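Local coordinates for thiol peroxidase (Mycobacterium tuberculosis, PDB 1Y25), which probably reduces hydrogen peroxide and organic hydroperoxides to water and alcohols at the expense of thioredoxin, protecting the cell against oxidative stress, at residues S46-I51 with A76-V81; N50-V55 with T62-F67; T66-A71 with E99-A104. The protein carries 1 engineered substitution. All blocks are in the same frame, centred on the assembly; numbering follows the deposited sequence.

Interaction 1: S46-I51 with A76-V81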
# COMPACT_ATOMS: atom_id res chain seq x y z
N SER A 46 4.13 13.39 9.43
CA SER A 46 4.25 11.96 9.66
C SER A 46 3.29 11.57 10.80
O SER A 46 3.15 12.28 11.75
CB SER A 46 5.67 11.59 10.08
OG SER A 46 6.59 11.80 9.05
N VAL A 47 2.64 10.41 10.70
CA VAL A 47 1.90 9.90 11.87
C VAL A 47 2.26 8.43 12.09
O VAL A 47 2.41 7.69 11.15
CB VAL A 47 0.36 10.12 11.73
CG1 VAL A 47 -0.22 9.48 10.38
CG2 VAL A 47 -0.35 9.63 12.98
N LEU A 48 2.42 8.05 13.35
CA LEU A 48 2.70 6.69 13.73
C LEU A 48 1.46 6.08 14.35
O LEU A 48 0.89 6.63 15.34
CB LEU A 48 3.89 6.64 14.67
CG LEU A 48 4.32 5.28 15.25
CD1 LEU A 48 5.79 5.40 15.66
CD2 LEU A 48 3.48 4.83 16.40
N LEU A 49 1.05 4.96 13.75
CA LEU A 49 -0.07 4.13 14.19
C LEU A 49 0.52 3.02 14.99
O LEU A 49 1.27 2.17 14.45
CB LEU A 49 -0.84 3.50 12.98
CG LEU A 49 -1.27 4.42 11.82
CD1 LEU A 49 -2.03 3.59 10.79
CD2 LEU A 49 -1.99 5.69 12.29
N ASN A 50 0.23 3.11 16.28
CA ASN A 50 0.46 2.07 17.27
C ASN A 50 -0.80 1.22 17.42
O ASN A 50 -1.70 1.57 18.12
CB ASN A 50 0.88 2.71 18.64
CG ASN A 50 1.27 1.68 19.68
OD1 ASN A 50 1.85 0.66 19.35
ND2 ASN A 50 0.95 1.94 20.97
N ILE A 51 -0.80 0.07 16.76
CA ILE A 51 -1.99 -0.78 16.60
C ILE A 51 -1.84 -1.98 17.52
O ILE A 51 -0.75 -2.65 17.55
CB ILE A 51 -2.13 -1.25 15.12
CG1 ILE A 51 -2.05 -0.10 14.11
CG2 ILE A 51 -3.39 -2.14 14.92
CD1 ILE A 51 -1.59 -0.54 12.70
N ALA A 76 6.23 14.22 18.30
CA ALA A 76 5.76 13.35 17.25
C ALA A 76 4.23 13.03 17.42
O ALA A 76 3.74 12.95 18.55
CB ALA A 76 6.58 12.09 17.33
N THR A 77 3.50 12.87 16.31
CA THR A 77 2.10 12.38 16.38
C THR A 77 1.94 10.85 16.40
O THR A 77 2.29 10.14 15.44
CB THR A 77 1.27 13.03 15.30
OG1 THR A 77 1.64 14.41 15.28
CG2 THR A 77 -0.23 12.91 15.56
N VAL A 78 1.46 10.36 17.56
CA VAL A 78 1.24 8.91 17.77
C VAL A 78 -0.21 8.68 18.07
O VAL A 78 -0.77 9.21 19.02
CB VAL A 78 2.14 8.32 18.93
CG1 VAL A 78 1.89 6.89 19.13
CG2 VAL A 78 3.62 8.56 18.61
N LEU A 79 -0.80 7.82 17.26
CA LEU A 79 -2.18 7.45 17.36
C LEU A 79 -2.21 6.00 17.85
O LEU A 79 -1.61 5.09 17.27
CB LEU A 79 -2.83 7.53 15.95
CG LEU A 79 -4.31 7.71 15.81
CD1 LEU A 79 -4.70 9.04 16.37
CD2 LEU A 79 -4.86 7.56 14.41
N CYS A 80 -2.97 5.79 18.88
CA CYS A 80 -3.06 4.53 19.52
C CYS A 80 -4.36 3.85 19.08
O CYS A 80 -5.43 4.28 19.53
CB CYS A 80 -2.97 4.74 21.05
SG CYS A 80 -1.31 4.98 21.61
N VAL A 81 -4.25 2.83 18.22
CA VAL A 81 -5.38 2.23 17.50
C VAL A 81 -5.73 0.82 17.94
O VAL A 81 -4.87 -0.03 17.98
CB VAL A 81 -5.22 2.21 15.98
CG1 VAL A 81 -6.57 1.68 15.30
CG2 VAL A 81 -4.75 3.56 15.44
O HOH W 1 4.81 13.09 13.74
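The carbonyl oxygen of Leu48 takes the backbone N-H of Leu79 at 2.8 Å (O to N) in an almost straight bond and also meets the CA-H of Val78, 3.4 Å from CA to that oxygen. Three further backbone bonds repeat the pattern of a parallel sheet: Leu48 N gives to Thr77 O, Asn50 N to Leu79 O and Val81 N to Asn50 O. Even-numbered Leu48 and Asn50 thus use both their N-H and their C=O toward 76-81, while backbone bonds of Val47, Leu49 and Ile51 go to strand 131-135 on the other edge of 47-51. Where the bonding begins, a single water bridges the chains, giving to Ser46 O and accepting from Thr77 N.

Bridged residues point to the same face. Leu49 and Leu79 lie side by side, their CD2 methyls 4.0 Å apart, on the face they share with Ile51 and Val81; branched aliphatic residues suit this buried layer, where Tyr115 touches Leu49 and Phe42 touches Leu79. On the opposite face Leu48 lies alongside Val78, with Leu48 CD2 3.8 Å from Val78 CG1. Val78 holds CG1 anti to its backbone N (chi1 179°), which brings that branch to Leu48. The same face carries Asn50, whose ND2 comes 3.8 Å from Cys80 SG in a plain packing contact; the amide N-H bonds instead to Ser63 of helix 58-74. Phe67 of that helix packs on Leu48 and Val78, and Ala71 on Val78.

The strands run parallel with an angle of 25° between their directions, and helix 58-74 connects them: the beta-alpha-beta crossover at the centre of the thioredoxin fold.

Interaction 2: N50-V55 with T62-F67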
# COMPACT_ATOMS: atom_id res chain seq x y z
N ASN A 50 0.23 3.11 16.28
CA ASN A 50 0.46 2.07 17.27
C ASN A 50 -0.80 1.22 17.42
O ASN A 50 -1.70 1.57 18.12
CB ASN A 50 0.88 2.71 18.64
CG ASN A 50 1.27 1.68 19.68
OD1 ASN A 50 1.85 0.66 19.35
ND2 ASN A 50 0.95 1.94 20.97
N ILE A 51 -0.80 0.07 16.76
CA ILE A 51 -1.99 -0.78 16.60
C ILE A 51 -1.84 -1.98 17.52
O ILE A 51 -0.75 -2.65 17.55
CB ILE A 51 -2.13 -1.25 15.12
CG1 ILE A 51 -2.05 -0.10 14.11
CG2 ILE A 51 -3.39 -2.14 14.92
CD1 ILE A 51 -1.59 -0.54 12.70
N PHE A 52 -2.87 -2.27 18.32
CA PHE A 52 -2.76 -3.40 19.29
C PHE A 52 -4.11 -3.94 19.65
O PHE A 52 -5.13 -3.29 19.40
CB PHE A 52 -2.04 -2.96 20.55
CG PHE A 52 -2.54 -1.64 21.08
CD1 PHE A 52 -1.91 -0.44 20.77
CD2 PHE A 52 -3.69 -1.60 21.92
CE1 PHE A 52 -2.40 0.78 21.26
CE2 PHE A 52 -4.22 -0.34 22.39
CZ PHE A 52 -3.57 0.83 22.05
N PRO A 53 -4.10 -5.14 20.28
CA PRO A 53 -5.33 -5.77 20.82
C PRO A 53 -6.21 -4.90 21.76
O PRO A 53 -7.38 -4.71 21.49
CB PRO A 53 -4.82 -7.11 21.45
CG PRO A 53 -3.49 -7.37 20.84
CD PRO A 53 -2.91 -6.02 20.43
N SER A 54 -5.66 -4.34 22.83
CA SER A 54 -6.41 -3.61 23.84
C SER A 54 -5.52 -2.85 24.82
O SER A 54 -4.52 -3.42 25.22
CB SER A 54 -7.28 -4.59 24.67
OG SER A 54 -8.03 -3.87 25.62
N VAL A 55 -5.91 -1.64 25.26
CA VAL A 55 -5.28 -0.95 26.38
C VAL A 55 -5.34 -1.66 27.70
O VAL A 55 -4.54 -1.36 28.63
CB VAL A 55 -5.83 0.48 26.61
CG1 VAL A 55 -5.56 1.37 25.48
CG2 VAL A 55 -7.40 0.56 26.90
N THR A 62 1.85 -1.18 27.96
CA THR A 62 3.22 -0.82 27.97
C THR A 62 3.69 -0.07 26.75
O THR A 62 4.38 0.89 26.90
CB THR A 62 4.11 -1.97 28.28
OG1 THR A 62 3.80 -2.37 29.61
CG2 THR A 62 5.60 -1.56 28.19
N SER A 63 3.22 -0.45 25.57
CA SER A 63 3.53 0.24 24.34
C SER A 63 2.99 1.68 24.33
O SER A 63 3.66 2.56 23.89
CB SER A 63 3.08 -0.56 23.10
OG SER A 63 1.69 -0.55 22.93
N VAL A 64 1.80 1.88 24.85
CA VAL A 64 1.19 3.20 24.97
C VAL A 64 1.99 4.10 25.87
O VAL A 64 2.30 5.22 25.49
CB VAL A 64 -0.25 3.11 25.44
CG1 VAL A 64 -0.79 4.50 25.74
CG2 VAL A 64 -1.19 2.30 24.40
N ARG A 65 2.34 3.60 27.07
CA ARG A 65 3.17 4.35 27.99
C ARG A 65 4.54 4.70 27.35
O ARG A 65 5.06 5.80 27.55
CB ARG A 65 3.38 3.58 29.28
CG ARG A 65 2.10 3.21 29.96
CD ARG A 65 2.41 2.60 31.26
NE ARG A 65 1.22 2.02 31.81
CZ ARG A 65 0.95 0.73 31.92
NH1 ARG A 65 1.81 -0.22 31.59
NH2 ARG A 65 -0.22 0.40 32.46
N THR A 66 5.14 3.76 26.63
CA THR A 66 6.48 3.98 26.06
C THR A 66 6.43 4.99 24.91
O THR A 66 7.30 5.85 24.81
CB THR A 66 7.07 2.65 25.58
OG1 THR A 66 7.15 1.72 26.69
CG2 THR A 66 8.44 2.84 24.93
N PHE A 67 5.47 4.86 24.01
CA PHE A 67 5.28 5.91 22.96
C PHE A 67 4.93 7.30 23.51
O PHE A 67 5.44 8.30 23.03
CB PHE A 67 4.29 5.45 21.92
CG PHE A 67 4.87 4.48 20.89
CD1 PHE A 67 5.94 4.86 20.05
CD2 PHE A 67 4.32 3.23 20.71
CE1 PHE A 67 6.46 3.97 19.08
CE2 PHE A 67 4.80 2.33 19.74
CZ PHE A 67 5.86 2.70 18.94
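With CG anti to its backbone N (chi1 -174°), Asn50 brings its amide within reach of Ser63 on helix 58-74, and Ser63 answers with chi1 73°, which sets OG between its backbone N and carbonyl carbon. Asn50 ND2 then donates to Ser63 OG over 3.3 Å, a long but straight bond (167° at the hydrogen) that lies in the amide plane. A serine suits the place because its short arm keeps OG close to the helix while still reaching the amide.

Beside this bond the amide crosses the Phe67 ring obliquely, the two planes 62° apart. Asn50 CG is 3.6 Å from Phe67 CD2, and Asn50 OD1 comes 3.4 Å from Phe67 CE2. The ring lies against the amide on CD2 and CE2; together with the hydrogen bond this probably limits the amide's rotation.

Farther along the chain, Phe52 crosses Val64 at about a right angle: Val64 CG2 touches Phe52 CE1 and CZ, 3.7 Å from CZ. The aromatic ring is large enough to span from residue 52 to the helix, where a valine methyl receives it. The side chain of Phe52 lies about 4 Å from that of Ser60, the engineered replacement at the predicted peroxidatic cysteine.

The contact combines this apolar packing with one buried polar link. Ser63 OG, which grips the Asn50 amide, is also hydrogen-bonded to Ser60 O, so the link runs from the strand through a hydroxyl to the backbone of the predicted active-site residue.

Interaction 3: T66-A71 with E99-A104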
# COMPACT_ATOMS: atom_id res chain seq x y z
N THR A 66 5.14 3.76 26.63
CA THR A 66 6.48 3.98 26.06
C THR A 66 6.43 4.99 24.91
O THR A 66 7.30 5.85 24.81
CB THR A 66 7.07 2.65 25.58
OG1 THR A 66 7.15 1.72 26.69
CG2 THR A 66 8.44 2.84 24.93
N PHE A 67 5.47 4.86 24.01
CA PHE A 67 5.28 5.91 22.96
C PHE A 67 4.93 7.30 23.51
O PHE A 67 5.44 8.30 23.03
CB PHE A 67 4.29 5.45 21.92
CG PHE A 67 4.87 4.48 20.89
CD1 PHE A 67 5.94 4.86 20.05
CD2 PHE A 67 4.32 3.23 20.71
CE1 PHE A 67 6.46 3.97 19.08
CE2 PHE A 67 4.80 2.33 19.74
CZ PHE A 67 5.86 2.70 18.94
N ASP A 68 4.15 7.36 24.57
CA ASP A 68 3.81 8.62 25.18
C ASP A 68 5.03 9.35 25.66
O ASP A 68 5.18 10.55 25.40
CB ASP A 68 2.88 8.42 26.37
CG ASP A 68 2.29 9.72 26.85
OD1 ASP A 68 1.50 10.27 26.05
OD2 ASP A 68 2.58 10.18 27.99
N GLU A 69 5.87 8.63 26.38
CA GLU A 69 7.09 9.12 26.94
C GLU A 69 8.01 9.68 25.82
O GLU A 69 8.49 10.78 25.89
CB GLU A 69 7.66 7.98 27.78
CG GLU A 69 9.02 8.21 28.42
CD GLU A 69 10.20 7.60 27.57
OE1 GLU A 69 9.97 6.54 26.84
OE2 GLU A 69 11.33 8.17 27.64
N ARG A 70 8.16 8.95 24.72
CA ARG A 70 8.98 9.34 23.61
C ARG A 70 8.40 10.46 22.74
O ARG A 70 9.12 11.36 22.34
CB ARG A 70 9.27 8.12 22.74
CG ARG A 70 9.92 6.99 23.50
CD ARG A 70 11.38 7.29 23.88
NE ARG A 70 12.23 6.77 22.82
CZ ARG A 70 12.97 7.50 22.00
NH1 ARG A 70 13.04 8.83 22.14
NH2 ARG A 70 13.65 6.87 21.02
N ALA A 71 7.11 10.42 22.44
CA ALA A 71 6.48 11.37 21.51
C ALA A 71 6.40 12.72 22.20
O ALA A 71 6.32 13.76 21.52
CB ALA A 71 5.07 10.92 21.13
N GLU A 99 -1.04 11.87 28.13
CA GLU A 99 -1.67 12.98 27.37
C GLU A 99 -1.12 13.30 25.94
O GLU A 99 -1.73 14.16 25.22
CB GLU A 99 -1.48 14.28 28.15
CG GLU A 99 -2.56 14.61 29.21
CD GLU A 99 -2.40 16.06 29.68
OE1 GLU A 99 -1.46 16.72 29.14
OE2 GLU A 99 -3.17 16.52 30.58
N ASN A 100 0.03 12.70 25.58
CA ASN A 100 0.68 12.90 24.29
C ASN A 100 0.28 11.96 23.16
O ASN A 100 0.51 12.26 22.02
CB ASN A 100 2.17 12.86 24.49
CG ASN A 100 2.61 13.95 25.49
OD1 ASN A 100 3.42 14.77 25.14
ND2 ASN A 100 1.99 13.99 26.68
N VAL A 101 -0.32 10.84 23.48
CA VAL A 101 -0.86 9.94 22.48
C VAL A 101 -2.30 10.34 22.25
O VAL A 101 -2.92 11.02 23.08
CB VAL A 101 -0.73 8.46 22.88
CG1 VAL A 101 0.78 8.03 22.83
CG2 VAL A 101 -1.40 8.20 24.29
N MET A 102 -2.77 10.07 21.04
CA MET A 102 -4.16 10.23 20.64
C MET A 102 -4.74 8.85 20.49
O MET A 102 -4.35 8.08 19.59
CB MET A 102 -4.28 11.00 19.34
CG MET A 102 -5.71 11.36 18.90
SD MET A 102 -5.76 12.04 17.22
CE MET A 102 -5.37 13.80 17.44
N PRO A 103 -5.70 8.51 21.38
CA PRO A 103 -6.39 7.23 21.14
C PRO A 103 -7.46 7.32 20.00
O PRO A 103 -8.03 8.36 19.73
CB PRO A 103 -6.99 6.91 22.50
CG PRO A 103 -7.17 8.25 23.19
CD PRO A 103 -6.25 9.24 22.53
N ALA A 104 -7.68 6.17 19.36
CA ALA A 104 -8.54 6.05 18.20
C ALA A 104 -9.08 4.64 18.17
O ALA A 104 -8.32 3.68 18.22
CB ALA A 104 -7.73 6.31 16.98
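Asp68 reaches from helix 58-74 to residues 99-101, and its atoms meet Val101 and Asn100 in succession. CB lies 4.1 Å from Val101 CG1, the methyl that also rests near the helix backbone at Asp68 N and CA. The chain then runs with CG anti to the backbone N (chi1 -168°), which places CG 3.9 Å from Asn100 CB and carries the carboxylate to the backbone of residues 99-101. OD1 does most of the work: it accepts the N-H of Asn100 at 2.9 Å (N to OD1), using its syn lone pair, and takes a second, weak bond from Val101 N at 3.2 Å. Both bonds are well bent, with 134° at the hydrogen for the first. Asn100 CB crowds in beside them, 3.1 Å from OD1. OD2 lies near Glu99 N and Asn100 ND2, at distances too long for bonding.

The Asn100 amide stands almost upright to the carboxylate, the two planes 84° apart. An aspartate suits this position because its short side chain can offer one oxygen to two successive backbone N-H groups, which might in turn stabilise its negative charge. Val101, which is buried, supplies branched bulk against the helix and also touches Val64 and Cys80. Thus the helix of a beta-alpha-beta unit is tied to residues 100-101, at strand 101-105, an outermost strand of the thioredoxin-fold sheet within this chain.

The three contacts lie 8 to 10 Å apart, centre to centre, in and on the half of the sheet built from strands 47-51, 78-82 and 101-105, where helix 58-74 covers one face. Strand 47-51, helix 58-74 and strand 78-82 follow one another in the chain; strand 101-105 comes later, beyond helix 86-96. Interaction 1 pairs two neighbouring strands, while interactions 2 and 3 fasten the connecting helix to the sheet at different places, sharing Thr66 and Phe67. Interactions 1 and 2 share Asn50 and Ile51, and Val64 CG1 packs on Val101 CG2 between interactions 2 and 3. Helix 58-74, which carries the predicted active-site position, is thereby held against three parallel strands.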